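Local coordinates for putative hexulose 6 phosphate synthase (Salmonella typhimurium, PDB 3F4W), which is a putative enzyme of the HUMPS family, built as a TIM barrel of eight parallel strands surrounded by helices, at residues Gly167-Ser170 with Gln171-Lys174; Ala197-Ala200 with Arg201-Ser204. All blocks are in the same frame, centred on the assembly; numbering follows the deposited sequence.

Contact 1: Gly167-Ser170 with Gln171-Lys174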
loop_
_atom_site.group_PDB
_atom_site.type_symbol
_atom_site.label_atom_id
_atom_site.label_comp_id
_atom_site.label_asym_id
_atom_site.label_seq_id
_atom_site.Cartn_x
_atom_site.Cartn_y
_atom_site.Cartn_z
ATOM N N GLY A 167 -14.209 11.481 3.546
ATOM C CA GLY A 167 -15.535 11.744 3.018
ATOM C C GLY A 167 -16.019 13.164 3.241
ATOM O O GLY A 167 -17.220 13.417 3.268
ATOM N N ILE A 168 -15.084 14.094 3.401
ATOM C CA ILE A 168 -15.432 15.497 3.598
ATOM C C ILE A 168 -16.090 16.077 2.346
ATOM O O ILE A 168 -15.672 15.789 1.222
ATOM C CB ILE A 168 -14.193 16.323 3.996
ATOM C CG1 ILE A 168 -13.656 15.830 5.346
ATOM C CG2 ILE A 168 -14.529 17.812 4.070
ATOM C CD1 ILE A 168 -12.262 16.321 5.685
ATOM N N SER A 169 -17.133 16.879 2.549
ATOM C CA SER A 169 -17.863 17.497 1.444
ATOM C C SER A 169 -18.180 18.955 1.757
ATOM O O SER A 169 -17.827 19.459 2.821
ATOM C CB SER A 169 -19.163 16.736 1.168
ATOM O OG SER A 169 -20.124 16.996 2.177
ATOM N N SER A 170 -18.857 19.630 0.834
ATOM C CA SER A 170 -19.244 21.019 1.060
ATOM C C SER A 170 -20.170 21.125 2.266
ATOM O O SER A 170 -20.236 22.165 2.920
ATOM C CB SER A 170 -19.933 21.598 -0.174
ATOM O OG SER A 170 -21.139 20.907 -0.441
ATOM N N GLN A 171 -20.886 20.041 2.552
ATOM C CA GLN A 171 -21.839 20.020 3.659
ATOM C C GLN A 171 -21.162 19.969 5.028
ATOM O O GLN A 171 -21.734 20.418 6.020
ATOM C CB GLN A 171 -22.817 18.852 3.510
ATOM C CG GLN A 171 -23.908 19.092 2.479
ATOM C CD GLN A 171 -24.898 20.158 2.918
ATOM O OE1 GLN A 171 -25.753 19.914 3.771
ATOM N NE2 GLN A 171 -24.790 21.345 2.332
ATOM N N THR A 172 -19.943 19.437 5.084
ATOM C CA THR A 172 -19.260 19.242 6.362
ATOM C C THR A 172 -17.901 19.930 6.460
ATOM O O THR A 172 -17.282 19.933 7.523
ATOM C CB THR A 172 -19.030 17.752 6.635
ATOM O OG1 THR A 172 -18.261 17.191 5.563
ATOM C CG2 THR A 172 -20.361 17.021 6.739
ATOM N N VAL A 173 -17.429 20.500 5.357
ATOM C CA VAL A 173 -16.086 21.069 5.324
ATOM C C VAL A 173 -15.872 22.153 6.386
ATOM O O VAL A 173 -14.777 22.283 6.939
ATOM C CB VAL A 173 -15.722 21.612 3.919
ATOM C CG1 VAL A 173 -16.734 22.655 3.462
ATOM C CG2 VAL A 173 -14.308 22.180 3.920
ATOM N N LYS A 174 -16.911 22.922 6.691
ATOM C CA LYS A 174 -16.763 23.978 7.688
ATOM C C LYS A 174 -16.397 23.439 9.076
ATOM O O LYS A 174 -15.580 24.032 9.784
ATOM C CB LYS A 174 -18.015 24.851 7.767
ATOM C CG LYS A 174 -17.820 26.106 8.605
ATOM C CD LYS A 174 -19.143 26.798 8.874
ATOM C CE LYS A 174 -18.972 27.962 9.831
ATOM N NZ LYS A 174 -20.290 28.530 10.235
HETATM O O HOH W 1 -18.866 14.521 4.878
HETATM O O HOH W 2 -19.592 23.064 5.490
HETATM O O HOH W 3 -23.610 21.722 -0.052
#
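Ser169 O meets Thr172 N at 3.1 Å in a type I-like turn that leads into helix 173-177: Ser169 is extended, while Ser170 and Gln171 have nearly helical backbone angles. In this TIM barrel the turn carries the chain on from strand 161-165 to that helix. Thr172 N stands well above the Ser169 carbonyl plane, 64° out of it. The same oxygen takes a second, weak and bent bond from Val173 N at 2.8 Å. Just before the turn, Gly167 has a positive phi, a conformation natural to glycine, and its N binds a malonate ion.

Serine and threonine suit this place because short hydroxyls can grip nearby N-H groups. Ser169 OG lies between its own N and carbonyl carbon (chi1 74°), from where it accepts Gln171 N at 3.2 Å, two residues on, forming an ST turn. Thr172 OG1 reaches back the other way and receives a nearly straight bond from Ser169 N (3.2 Å, 171°). A water holds OG1 as well, 2.8 Å from it, while donating to Gly167 O, so the threonine is tied to the chain at two points.

Ile168 and Val173, both buried, form the apolar side of the turn. Ile168 CG2 reaches Val173 CB at 4.0 Å, the two side chains crossing at about a right angle, and Val173 also packs on Val206 and Leu207 of helix 196-209. Ser170 OG hydrogen-bonds Glu199 OE2 of that helix, and it also accepts a water that takes a bond from Gln171 NE2 at 2.7 Å; the bend of the glutamine chain at chi2 turns the amide back towards Ser170. A further water donates to Ser170 O and accepts Lys174 N at 2.9 Å.

Contact 2: Ala197-Ala200 with Arg201-Ser204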
loop_
_atom_site.group_PDB
_atom_site.type_symbol
_atom_site.label_atom_id
_atom_site.label_comp_id
_atom_site.label_asym_id
_atom_site.label_seq_id
_atom_site.Cartn_x
_atom_site.Cartn_y
_atom_site.Cartn_z
ATOM N N ALA A 197 -17.281 21.287 -10.604
ATOM C CA ALA A 197 -16.755 22.639 -10.486
ATOM C C ALA A 197 -17.458 23.388 -9.358
ATOM O O ALA A 197 -16.823 24.114 -8.593
ATOM C CB ALA A 197 -16.909 23.386 -11.806
ATOM N N GLY A 198 -18.770 23.203 -9.261
ATOM C CA GLY A 198 -19.561 23.835 -8.222
ATOM C C GLY A 198 -19.177 23.344 -6.841
ATOM O O GLY A 198 -18.988 24.139 -5.925
ATOM N N GLU A 199 -19.058 22.028 -6.690
ATOM C CA GLU A 199 -18.665 21.444 -5.413
ATOM C C GLU A 199 -17.256 21.880 -5.033
ATOM O O GLU A 199 -16.986 22.188 -3.873
ATOM C CB GLU A 199 -18.758 19.915 -5.454
ATOM C CG GLU A 199 -18.292 19.222 -4.174
ATOM C CD GLU A 199 -19.218 19.468 -2.991
ATOM O OE1 GLU A 199 -19.064 18.784 -1.952
ATOM O OE2 GLU A 199 -20.107 20.341 -3.101
ATOM N N ALA A 200 -16.362 21.914 -6.015
ATOM C CA ALA A 200 -14.990 22.345 -5.775
ATOM C C ALA A 200 -14.961 23.803 -5.334
ATOM O O ALA A 200 -14.211 24.174 -4.431
ATOM C CB ALA A 200 -14.142 22.147 -7.026
ATOM N N ARG A 201 -15.790 24.626 -5.968
ATOM C CA ARG A 201 -15.882 26.035 -5.609
ATOM C C ARG A 201 -16.343 26.230 -4.166
ATOM O O ARG A 201 -15.759 27.014 -3.425
ATOM C CB ARG A 201 -16.831 26.780 -6.545
ATOM C CG ARG A 201 -16.912 28.266 -6.240
ATOM C CD ARG A 201 -18.174 28.896 -6.801
ATOM N NE ARG A 201 -19.349 28.629 -5.976
ATOM C CZ ARG A 201 -20.406 27.929 -6.378
ATOM N NH1 ARG A 201 -20.443 27.420 -7.605
ATOM N NH2 ARG A 201 -21.430 27.746 -5.555
ATOM N N LYS A 202 -17.399 25.518 -3.780
ATOM C CA LYS A 202 -17.994 25.690 -2.456
ATOM C C LYS A 202 -17.061 25.241 -1.334
ATOM O O LYS A 202 -17.065 25.817 -0.242
ATOM C CB LYS A 202 -19.333 24.957 -2.362
ATOM C CG LYS A 202 -20.318 25.364 -3.445
ATOM C CD LYS A 202 -21.751 25.348 -2.943
ATOM C CE LYS A 202 -22.216 23.942 -2.610
ATOM N NZ LYS A 202 -22.334 23.105 -3.833
ATOM N N ILE A 203 -16.259 24.217 -1.605
ATOM C CA ILE A 203 -15.321 23.712 -0.609
ATOM C C ILE A 203 -14.129 24.657 -0.476
ATOM O O ILE A 203 -13.756 25.046 0.629
ATOM C CB ILE A 203 -14.859 22.272 -0.944
ATOM C CG1 ILE A 203 -16.029 21.299 -0.779
ATOM C CG2 ILE A 203 -13.692 21.848 -0.055
ATOM C CD1 ILE A 203 -15.764 19.919 -1.340
ATOM N N SER A 204 -13.553 25.058 -1.604
ATOM C CA SER A 204 -12.383 25.928 -1.571
ATOM C C SER A 204 -12.745 27.293 -0.996
ATOM O O SER A 204 -11.903 27.971 -0.418
ATOM C CB SER A 204 -11.783 26.080 -2.967
ATOM O OG SER A 204 -12.711 26.694 -3.843
HETATM O O HOH W 4 -22.261 20.702 -4.951
#
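Arg201 and Lys202 fold back over Gly198 in a contact within a single helix, between residues three and four apart on helix 196-209, the last helix of the chain. The backbone supplies the regular i to i+4 bonds, such as Lys202 N to Gly198 O at 3.0 Å. Both long side chains lie against the Gly198 backbone. Lys202 CG presses on Gly198 O at 3.1 Å. The guanidinium of Arg201, turned back by a bend at chi3 (79°), places one face over the same oxygen, offset toward the rim of the group, with NH1 3.7 Å from Gly198 CA.

The helix packs against the eight-stranded TIM barrel, where Ile203 meets Leu3 of strand 2-7 and Ile190 of helix 188-191. Glu199 lies on this buried side. Its CG stands anti to the backbone N (chi1 177°) and the chain then bends, bringing OE1 to 3.5 Å from Ile203 CD1, so that the methyl shields part of the carboxylate. The buried carboxylate, probably charged, has Ser170 as its principal polar partner. Lys202, its chain bent three times, approaches at about a right angle and makes a long salt bridge, NZ to OE2 at 3.6 Å. A water joins the same two atoms, donating to OE2 and accepting from NZ at 2.7 Å.

At the far end Ser204 OG sits close to its own helix backbone, 3.0 Å from Ala200 O and 3.1 Å from Arg201 O; its one proton could serve either oxygen.

The two contacts come in series along the chain, their centres about 11 Å apart, and touch where the turn meets the final helix. Contact 1 is a loop held by short hydroxyls, backbone groups and bridging waters, close to the bound malonate; contact 2 is regular helix, with long charged side chains outside and Glu199 and Ile203 inside. Both are only partly buried. Glu199 of contact 2 joins them: Ser170 N of contact 1 lies 2.9 Å from Glu199 OE1, so the backbone amide of the turn probably bonds that oxygen, while the other polar partners named for the carboxylate gather at OE2. Ile203 CG1 packs 3.7 Å from Ser170 N.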